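Long-range contacts in uncharacterized protein (Porphyromonas gingivalis, PDB 2QSV), which is of unknown function, though perhaps related to cysteine-type peptidases, with a C-terminal part, described here, that is built of immunoglobulin-like beta domains: residues S123-M128 with R213-A218; P160-V165 with I196-S201. All blocks are in the same frame, centred on the assembly; numbering follows the deposited sequence. Where two conformers were deposited one is given.

Overall arrangement
Both interactions lie in the second of the two beta domains of this chain, within the range assigned to the HYDIN/CFA65/VesB-like Ig-like family. The centres of interactions 1 and 2 are about 9 Å apart. Interaction 1 pairs edge strand 125-130 with strand 211-219 inside one mixed sheet. Interaction 2 packs strand 195-204 of that same sheet against strand 162-166, an edge strand of the facing antiparallel sheet. Along the chain, both segments of interaction 2 fall between 123-128 and 213-218. Strands 195-204 and 211-219 are neighbours, and backbone bonds between I214 and I200 and between V216 and A198 join the two contacts. Interaction 1 is pairing within a sheet; interaction 2 is packing between sheets.

Interaction 1: S123-M128 with R213-A218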
ATOM      1  N   SER A 123      -2.697   1.236 -21.133  1.00 19.37           N
ATOM      2  CA  SER A 123      -4.092   1.013 -20.882  1.00 21.44           C
ATOM      3  C   SER A 123      -4.340   0.966 -19.375  1.00 19.87           C
ATOM      4  O   SER A 123      -3.646   0.285 -18.612  1.00 17.76           O
ATOM      5  CB  SER A 123      -4.484  -0.295 -21.566  1.00 22.97           C
ATOM      6  OG  SER A 123      -5.740  -0.708 -21.035  1.00 29.77           O
ATOM      7  N   THR A 124      -5.301   1.753 -18.925  1.00 21.18           N
ATOM      8  CA  THR A 124      -5.602   1.803 -17.485  1.00 21.08           C
ATOM      9  C   THR A 124      -6.947   1.155 -17.092  1.00 23.01           C
ATOM     10  O   THR A 124      -7.426   1.317 -15.979  1.00 21.48           O
ATOM     11  CB  THR A 124      -5.453   3.217 -16.919  1.00 21.07           C
ATOM     12  OG1 THR A 124      -6.203   4.125 -17.725  1.00 18.91           O
ATOM     13  CG2 THR A 124      -3.946   3.637 -16.898  1.00 20.61           C
ATOM     14  N   TYR A 125      -7.526   0.412 -18.023  1.00 25.12           N
ATOM     15  CA  TYR A 125      -8.794  -0.248 -17.818  1.00 26.77           C
ATOM     16  C   TYR A 125      -8.729  -1.567 -18.548  1.00 26.88           C
ATOM     17  O   TYR A 125      -8.594  -1.604 -19.765  1.00 27.93           O
ATOM     18  CB  TYR A 125      -9.939   0.620 -18.346  1.00 28.29           C
ATOM     19  CG  TYR A 125     -11.337   0.034 -18.062  1.00 31.52           C
ATOM     20  CD1 TYR A 125     -12.013   0.314 -16.879  1.00 34.27           C
ATOM     21  CD2 TYR A 125     -11.971  -0.794 -18.993  1.00 35.08           C
ATOM     22  CE1 TYR A 125     -13.316  -0.210 -16.624  1.00 34.82           C
ATOM     23  CE2 TYR A 125     -13.261  -1.330 -18.752  1.00 37.41           C
ATOM     24  CZ  TYR A 125     -13.919  -1.031 -17.566  1.00 37.52           C
ATOM     25  OH  TYR A 125     -15.194  -1.557 -17.336  1.00 39.56           O
ATOM     26  N   LEU A 126      -8.791  -2.656 -17.813  1.00 26.33           N
ATOM     27  CA  LEU A 126      -8.768  -3.959 -18.427  1.00 27.25           C
ATOM     28  C   LEU A 126      -9.952  -4.802 -17.915  1.00 27.39           C
ATOM     29  O   LEU A 126      -9.995  -5.178 -16.741  1.00 26.81           O
ATOM     30  CB  LEU A 126      -7.429  -4.688 -18.118  1.00 25.46           C
ATOM     31  CG  LEU A 126      -7.343  -6.171 -18.549  1.00 27.44           C
ATOM     32  CD1 LEU A 126      -7.426  -6.347 -20.073  1.00 29.29           C
ATOM     33  CD2 LEU A 126      -6.052  -6.846 -18.035  1.00 27.20           C
ATOM     34  N   ASP A 127     -10.887  -5.124 -18.802  1.00 29.21           N
ATOM     35  CA  ASP A 127     -11.984  -6.020 -18.415  1.00 30.47           C
ATOM     36  C   ASP A 127     -11.681  -7.380 -18.984  1.00 30.36           C
ATOM     37  O   ASP A 127     -11.728  -7.573 -20.202  1.00 30.03           O
ATOM     38  CB  ASP A 127     -13.350  -5.483 -18.909  1.00 31.70           C
ATOM     39  CG  ASP A 127     -14.565  -6.230 -18.275  1.00 34.64           C
ATOM     40  OD1 ASP A 127     -14.441  -7.379 -17.764  1.00 34.06           O
ATOM     41  OD2 ASP A 127     -15.655  -5.630 -18.296  1.00 39.42           O
HETATM   42  N   MSE A 128     -11.320  -8.323 -18.121  1.00 31.31           N
HETATM   43  CA  MSE A 128     -10.974  -9.665 -18.583  1.00 33.37           C
HETATM   44  C   MSE A 128     -12.162 -10.583 -18.898  1.00 34.70           C
HETATM   45  O   MSE A 128     -11.976 -11.717 -19.354  1.00 34.57           O
HETATM   46  CB  MSE A 128     -10.043 -10.327 -17.596  1.00 33.17           C
HETATM   47  CG  MSE A 128      -8.787  -9.509 -17.427  1.00 34.65           C
HETATM   48 SE   MSE A 128      -7.549 -10.379 -16.301  0.60 37.36          SE
HETATM   49  CE  MSE A 128      -7.382 -12.098 -17.106  1.00 35.50           C
ATOM     50  N   ARG A 213      -2.902   3.968 -11.823  1.00 18.21           N
ATOM     51  CA  ARG A 213      -3.673   2.786 -11.487  1.00 17.73           C
ATOM     52  C   ARG A 213      -4.379   2.218 -12.672  1.00 16.93           C
ATOM     53  O   ARG A 213      -4.964   2.934 -13.484  1.00 17.99           O
ATOM     54  CB  ARG A 213      -4.690   3.036 -10.344  1.00 19.38           C
ATOM     55  CG  ARG A 213      -4.064   3.386  -9.056  1.00 22.47           C
ATOM     56  CD  ARG A 213      -5.191   3.805  -8.145  1.00 27.12           C
ATOM     57  NE  ARG A 213      -4.814   4.042  -6.765  1.00 27.55           N
ATOM     58  CZ  ARG A 213      -4.599   5.239  -6.246  1.00 25.90           C
ATOM     59  NH1 ARG A 213      -4.614   6.306  -6.999  1.00 26.54           N
ATOM     60  NH2 ARG A 213      -4.320   5.349  -4.980  1.00 27.67           N
ATOM     61  N   ILE A 214      -4.274   0.910 -12.777  1.00 16.55           N
ATOM     62  CA  ILE A 214      -4.961   0.177 -13.770  1.00 19.28           C
ATOM     63  C   ILE A 214      -6.101  -0.561 -13.076  1.00 20.18           C
ATOM     64  O   ILE A 214      -5.860  -1.344 -12.151  1.00 21.30           O
ATOM     65  CB  ILE A 214      -4.028  -0.907 -14.423  1.00 18.54           C
ATOM     66  CG1 ILE A 214      -2.838  -0.232 -15.111  1.00 20.27           C
ATOM     67  CG2 ILE A 214      -4.791  -1.717 -15.471  1.00 17.75           C
ATOM     68  CD1 ILE A 214      -1.757  -1.261 -15.435  1.00 20.58           C
ATOM     69  N   LYS A 215      -7.323  -0.312 -13.524  1.00 21.54           N
ATOM     70  CA  LYS A 215      -8.468  -1.084 -13.035  0.50 22.06           C
ATOM     71  C   LYS A 215      -8.639  -2.358 -13.838  1.00 22.06           C
ATOM     72  O   LYS A 215      -8.792  -2.327 -15.048  1.00 21.62           O
ATOM     73  CB  LYS A 215      -9.771  -0.270 -13.094  0.50 22.58           C
ATOM     74  CG  LYS A 215     -11.044  -1.161 -12.890  0.50 24.36           C
ATOM     75  CD  LYS A 215     -11.122  -1.763 -11.464  0.50 24.59           C
ATOM     76  CE  LYS A 215     -11.286  -0.679 -10.402  0.50 26.16           C
ATOM     77  NZ  LYS A 215     -10.667  -1.001  -9.109  0.50 27.77           N
ATOM     78  N   VAL A 216      -8.576  -3.481 -13.152  1.00 22.00           N
ATOM     79  CA  VAL A 216      -8.790  -4.779 -13.729  1.00 23.45           C
ATOM     80  C   VAL A 216     -10.142  -5.366 -13.237  1.00 25.25           C
ATOM     81  O   VAL A 216     -10.423  -5.409 -12.028  1.00 25.84           O
ATOM     82  CB  VAL A 216      -7.636  -5.732 -13.358  1.00 23.42           C
ATOM     83  CG1 VAL A 216      -7.813  -7.131 -14.003  1.00 23.85           C
ATOM     84  CG2 VAL A 216      -6.258  -5.121 -13.774  1.00 23.06           C
ATOM     85  N   LYS A 217     -10.957  -5.795 -14.183  1.00 26.83           N
ATOM     86  CA  LYS A 217     -12.216  -6.499 -13.930  1.00 28.78           C
ATOM     87  C   LYS A 217     -12.194  -7.924 -14.447  1.00 30.10           C
ATOM     88  O   LYS A 217     -11.594  -8.224 -15.496  1.00 29.38           O
ATOM     89  CB  LYS A 217     -13.369  -5.759 -14.577  1.00 29.40           C
ATOM     90  CG  LYS A 217     -13.703  -4.489 -13.880  1.00 31.60           C
ATOM     91  CD  LYS A 217     -14.808  -3.757 -14.662  1.00 35.47           C
ATOM     92  CE  LYS A 217     -15.105  -2.452 -13.964  1.00 37.40           C
ATOM     93  NZ  LYS A 217     -16.164  -1.736 -14.730  1.00 39.84           N
ATOM     94  N   ALA A 218     -12.833  -8.808 -13.682  1.00 31.34           N
ATOM     95  CA  ALA A 218     -12.946 -10.214 -14.015  1.00 34.09           C
ATOM     96  C   ALA A 218     -14.205 -10.787 -13.328  1.00 36.62           C
ATOM     97  O   ALA A 218     -14.588 -10.328 -12.254  1.00 36.90           O
ATOM     98  CB  ALA A 218     -11.689 -10.963 -13.575  1.00 33.27           C
TER
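T124 to M128 runs alongside I214 to A218 as a parallel pair. Strands 125-128 and 213-218 approach to 4.6 Å between axes, with 11° between their directions. Four backbone hydrogen bonds form the ladder. K215 N donates to T124 O (2.9 Å), where segment 123-128 is only entering its strand. L126 N to K215 O (2.8 Å) and K217 N to L126 O are the straighter bonds. M128 N donates to K217 O, the last of the four between these segments.

Y125, K215, D127 and K217 share one face. The extended K217 chain brings NZ to the edge of the Y125 ring, near its plane, and NZ donates to Y125 OH (2.8 Å). D127 OD1 lies against K217 CB at 3.7 Å and accepts a hydrogen bond from G129 N. D127 OD2 and K217 NZ are 5.3 Å apart, so these opposite charges are not in contact. K215 bends away, and its NZ forms a salt bridge with D199.

L126 and V216 lie on the other face. In selenomethionine M128, CG lies anti to the carbonyl carbon (chi1 -59°) and the chain is extended at chi2 (-176°), which brings SE to 4.0 Å from V216 CG1. I214 CG1 packs on S123 O at 3.6 Å.

Strand 195-204 flanks strand 211-219 across the sheet from 125-130. Strands 136-144 and 176-183 of the facing sheet cover the apolar side, where L126 meets A138 and I214 meets L179.

Interaction 2: P160-V165 with I196-S201; sequences PALTAV and IAADIS. With NA (sodium ion), chain C; SO4 (sulfate ion), chain B.
The core of an Ig-like beta sandwich is joined here, between edge strand 162-166 of the antiparallel sheet and strand 195-204 of the mixed sheet. The strand segments run in nearly the same direction, crossing at -22°, and their axes come within 8.4 Å. That spacing is bridged by side chains alone.

L162 carries much of the contact. Its CG lies opposite the backbone N (chi1 176°), and chi2 of 63° leaves CD2 as the extended branch, which reaches the facing strand. CD2 touches A198 CB at 3.7 Å and I200 CG1 at 4.0 Å. The L162 and I200 side chains cross at about a right angle. Two residues further along the strand, A164 CB meets I200 CD1 at 3.8 Å, with CG1 and CG2 of the same isoleucine close by. I181, V183, V155 and T157 pack around these residues.

The backbone of L162 has a second task. Its O binds the sodium ion at 2.8 Å, and three waters, T157 OG1 and N159 O complete the site. Beside strand 195-204, D199 N donates to O1 (2.8 Å) of a sulfate, an ion probably taken from the crystallisation liquor. Sulfate O3 lies 3.7 Å from A198 CB.

The side-chain contacts are apolar; the polar bonds, of L162 O to sodium and D199 N to sulfate, lie beside them. The sodium ion ties L162 O to the end of strand 150-157 and the turn after it, so it probably steadies the start of strand 162-166.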
ATOM      1  N   PRO A 160      -5.956 -10.585  -3.524  1.00 25.95           N
ATOM      2  CA  PRO A 160      -5.251 -11.847  -3.528  1.00 25.85           C
ATOM      3  C   PRO A 160      -5.469 -12.696  -4.785  1.00 24.89           C
ATOM      4  O   PRO A 160      -4.732 -13.644  -4.985  1.00 24.95           O
ATOM      5  CB  PRO A 160      -5.817 -12.578  -2.277  1.00 26.39           C
ATOM      6  CG  PRO A 160      -7.182 -12.045  -2.142  1.00 25.59           C
ATOM      7  CD  PRO A 160      -7.026 -10.579  -2.472  1.00 26.15           C
ATOM      8  N   ALA A 161      -6.469 -12.387  -5.596  1.00 25.11           N
ATOM      9  CA  ALA A 161      -6.685 -13.118  -6.850  1.00 25.69           C
ATOM     10  C   ALA A 161      -5.871 -12.518  -8.027  1.00 25.93           C
ATOM     11  O   ALA A 161      -5.828 -13.100  -9.102  1.00 26.75           O
ATOM     12  CB  ALA A 161      -8.163 -13.126  -7.215  1.00 25.93           C
ATOM     13  N   LEU A 162      -5.254 -11.361  -7.802  1.00 25.03           N
ATOM     14  CA  LEU A 162      -4.623 -10.552  -8.868  1.00 25.04           C
ATOM     15  C   LEU A 162      -3.121 -10.395  -8.638  1.00 24.52           C
ATOM     16  O   LEU A 162      -2.707  -9.960  -7.558  1.00 23.99           O
ATOM     17  CB  LEU A 162      -5.264  -9.163  -8.926  1.00 23.63           C
ATOM     18  CG  LEU A 162      -4.696  -8.103  -9.913  1.00 25.08           C
ATOM     19  CD1 LEU A 162      -4.814  -8.472 -11.392  1.00 19.58           C
ATOM     20  CD2 LEU A 162      -5.373  -6.771  -9.682  1.00 21.26           C
ATOM     21  N   THR A 163      -2.320 -10.748  -9.645  1.00 24.24           N
ATOM     22  CA  THR A 163      -0.884 -10.444  -9.626  1.00 25.68           C
ATOM     23  C   THR A 163      -0.454  -9.677 -10.877  1.00 23.62           C
ATOM     24  O   THR A 163      -1.111  -9.762 -11.897  1.00 22.66           O
ATOM     25  CB  THR A 163       0.004 -11.701  -9.487  1.00 27.16           C
ATOM     26  OG1 THR A 163      -0.281 -12.608 -10.555  1.00 30.23           O
ATOM     27  CG2 THR A 163      -0.231 -12.392  -8.133  1.00 28.88           C
ATOM     28  N   ALA A 164       0.599  -8.866 -10.754  1.00 23.78           N
ATOM     29  CA  ALA A 164       1.100  -8.062 -11.894  1.00 23.58           C
ATOM     30  C   ALA A 164       2.578  -7.825 -11.725  1.00 23.80           C
ATOM     31  O   ALA A 164       3.004  -7.226 -10.728  1.00 24.16           O
ATOM     32  CB  ALA A 164       0.335  -6.727 -12.025  1.00 23.36           C
ATOM     33  N   VAL A 165       3.363  -8.297 -12.715  1.00 23.46           N
ATOM     34  CA  VAL A 165       4.817  -8.191 -12.698  1.00 22.24           C
ATOM     35  C   VAL A 165       5.326  -7.618 -14.038  1.00 21.00           C
ATOM     36  O   VAL A 165       5.025  -8.168 -15.076  1.00 18.45           O
ATOM     37  CB  VAL A 165       5.466  -9.565 -12.483  1.00 23.03           C
ATOM     38  CG1 VAL A 165       7.010  -9.389 -12.197  1.00 23.44           C
ATOM     39  CG2 VAL A 165       4.778 -10.309 -11.330  1.00 23.84           C
ATOM     40  N   ILE A 196     -14.416  -9.468  -9.510  1.00 38.40           N
ATOM     41  CA  ILE A 196     -13.492  -8.540  -8.874  1.00 35.95           C
ATOM     42  C   ILE A 196     -13.397  -7.257  -9.659  1.00 34.66           C
ATOM     43  O   ILE A 196     -13.653  -7.225 -10.850  1.00 33.81           O
ATOM     44  CB  ILE A 196     -12.072  -9.127  -8.665  1.00 36.89           C
ATOM     45  CG1 ILE A 196     -11.467  -9.648  -9.979  1.00 35.72           C
ATOM     46  CG2 ILE A 196     -12.059 -10.170  -7.573  1.00 34.46           C
ATOM     47  CD1 ILE A 196      -9.966  -9.830  -9.914  1.00 40.18           C
ATOM     48  N   ALA A 197     -13.036  -6.188  -8.968  1.00 33.83           N
ATOM     49  CA  ALA A 197     -12.718  -4.951  -9.599  1.00 33.22           C
ATOM     50  C   ALA A 197     -11.544  -4.438  -8.752  1.00 33.00           C
ATOM     51  O   ALA A 197     -11.728  -3.995  -7.612  1.00 33.74           O
ATOM     52  CB  ALA A 197     -13.924  -4.009  -9.575  1.00 34.14           C
ATOM     53  N   ALA A 198     -10.327  -4.598  -9.261  1.00 29.66           N
ATOM     54  CA  ALA A 198      -9.154  -4.399  -8.423  1.00 27.51           C
ATOM     55  C   ALA A 198      -8.120  -3.504  -9.150  1.00 26.16           C
ATOM     56  O   ALA A 198      -8.061  -3.500 -10.404  1.00 25.55           O
ATOM     57  CB  ALA A 198      -8.582  -5.742  -8.066  1.00 28.05           C
ATOM     58  N   ASP A 199      -7.377  -2.714  -8.393  1.00 23.30           N
ATOM     59  CA  ASP A 199      -6.360  -1.842  -8.951  1.00 22.55           C
ATOM     60  C   ASP A 199      -4.964  -2.457  -8.970  1.00 21.61           C
ATOM     61  O   ASP A 199      -4.522  -3.055  -7.990  1.00 19.45           O
ATOM     62  CB  ASP A 199      -6.253  -0.516  -8.194  1.00 22.05           C
ATOM     63  CG  ASP A 199      -7.498   0.348  -8.339  1.00 27.04           C
ATOM     64  OD1 ASP A 199      -8.111   0.373  -9.440  1.00 28.09           O
ATOM     65  OD2 ASP A 199      -7.871   0.979  -7.317  1.00 32.25           O
ATOM     66  N   ILE A 200      -4.274  -2.275 -10.099  1.00 20.52           N
ATOM     67  CA  ILE A 200      -2.825  -2.387 -10.082  1.00 18.78           C
ATOM     68  C   ILE A 200      -2.255  -0.984  -9.850  1.00 17.15           C
ATOM     69  O   ILE A 200      -2.552  -0.103 -10.594  1.00 16.74           O
ATOM     70  CB  ILE A 200      -2.240  -2.967 -11.421  1.00 18.48           C
ATOM     71  CG1 ILE A 200      -2.794  -4.377 -11.666  1.00 19.67           C
ATOM     72  CG2 ILE A 200      -0.718  -3.002 -11.282  1.00 14.81           C
ATOM     73  CD1 ILE A 200      -2.742  -4.868 -13.197  1.00 17.78           C
ATOM     74  N   SER A 201      -1.438  -0.801  -8.823  1.00 17.30           N
ATOM     75  CA  SER A 201      -0.868   0.504  -8.534  1.00 19.16           C
ATOM     76  C   SER A 201       0.605   0.550  -8.933  1.00 19.20           C
ATOM     77  O   SER A 201       1.397  -0.355  -8.565  1.00 21.48           O
ATOM     78  CB  SER A 201      -0.996   0.843  -7.045  1.00 18.44           C
ATOM     79  OG  SER A 201      -2.370   0.906  -6.677  1.00 21.78           O
TER
HETATM   80 NA    NA C 222      -2.208  -9.558  -4.814  1.00 42.37          NA
HETATM   81  S   SO4 B 221      -7.947  -2.909  -4.706  1.00 60.51           S
HETATM   82  O1  SO4 B 221      -8.599  -2.373  -5.898  1.00 58.82           O
HETATM   83  O2  SO4 B 221      -8.676  -2.515  -3.481  1.00 62.05           O
HETATM   84  O3  SO4 B 221      -7.852  -4.368  -4.734  1.00 56.07           O
HETATM   85  O4  SO4 B 221      -6.632  -2.290  -4.616  1.00 62.39           O
HETATM   86  O   HOH W   1      -1.333 -11.409  -5.224  1.00 54.13           O
HETATM   87  O   HOH W   2       0.344  -9.306  -5.159  1.00 54.91           O
HETATM   88  O   HOH W   3      -2.094  -9.357  -2.294  1.00 63.42           O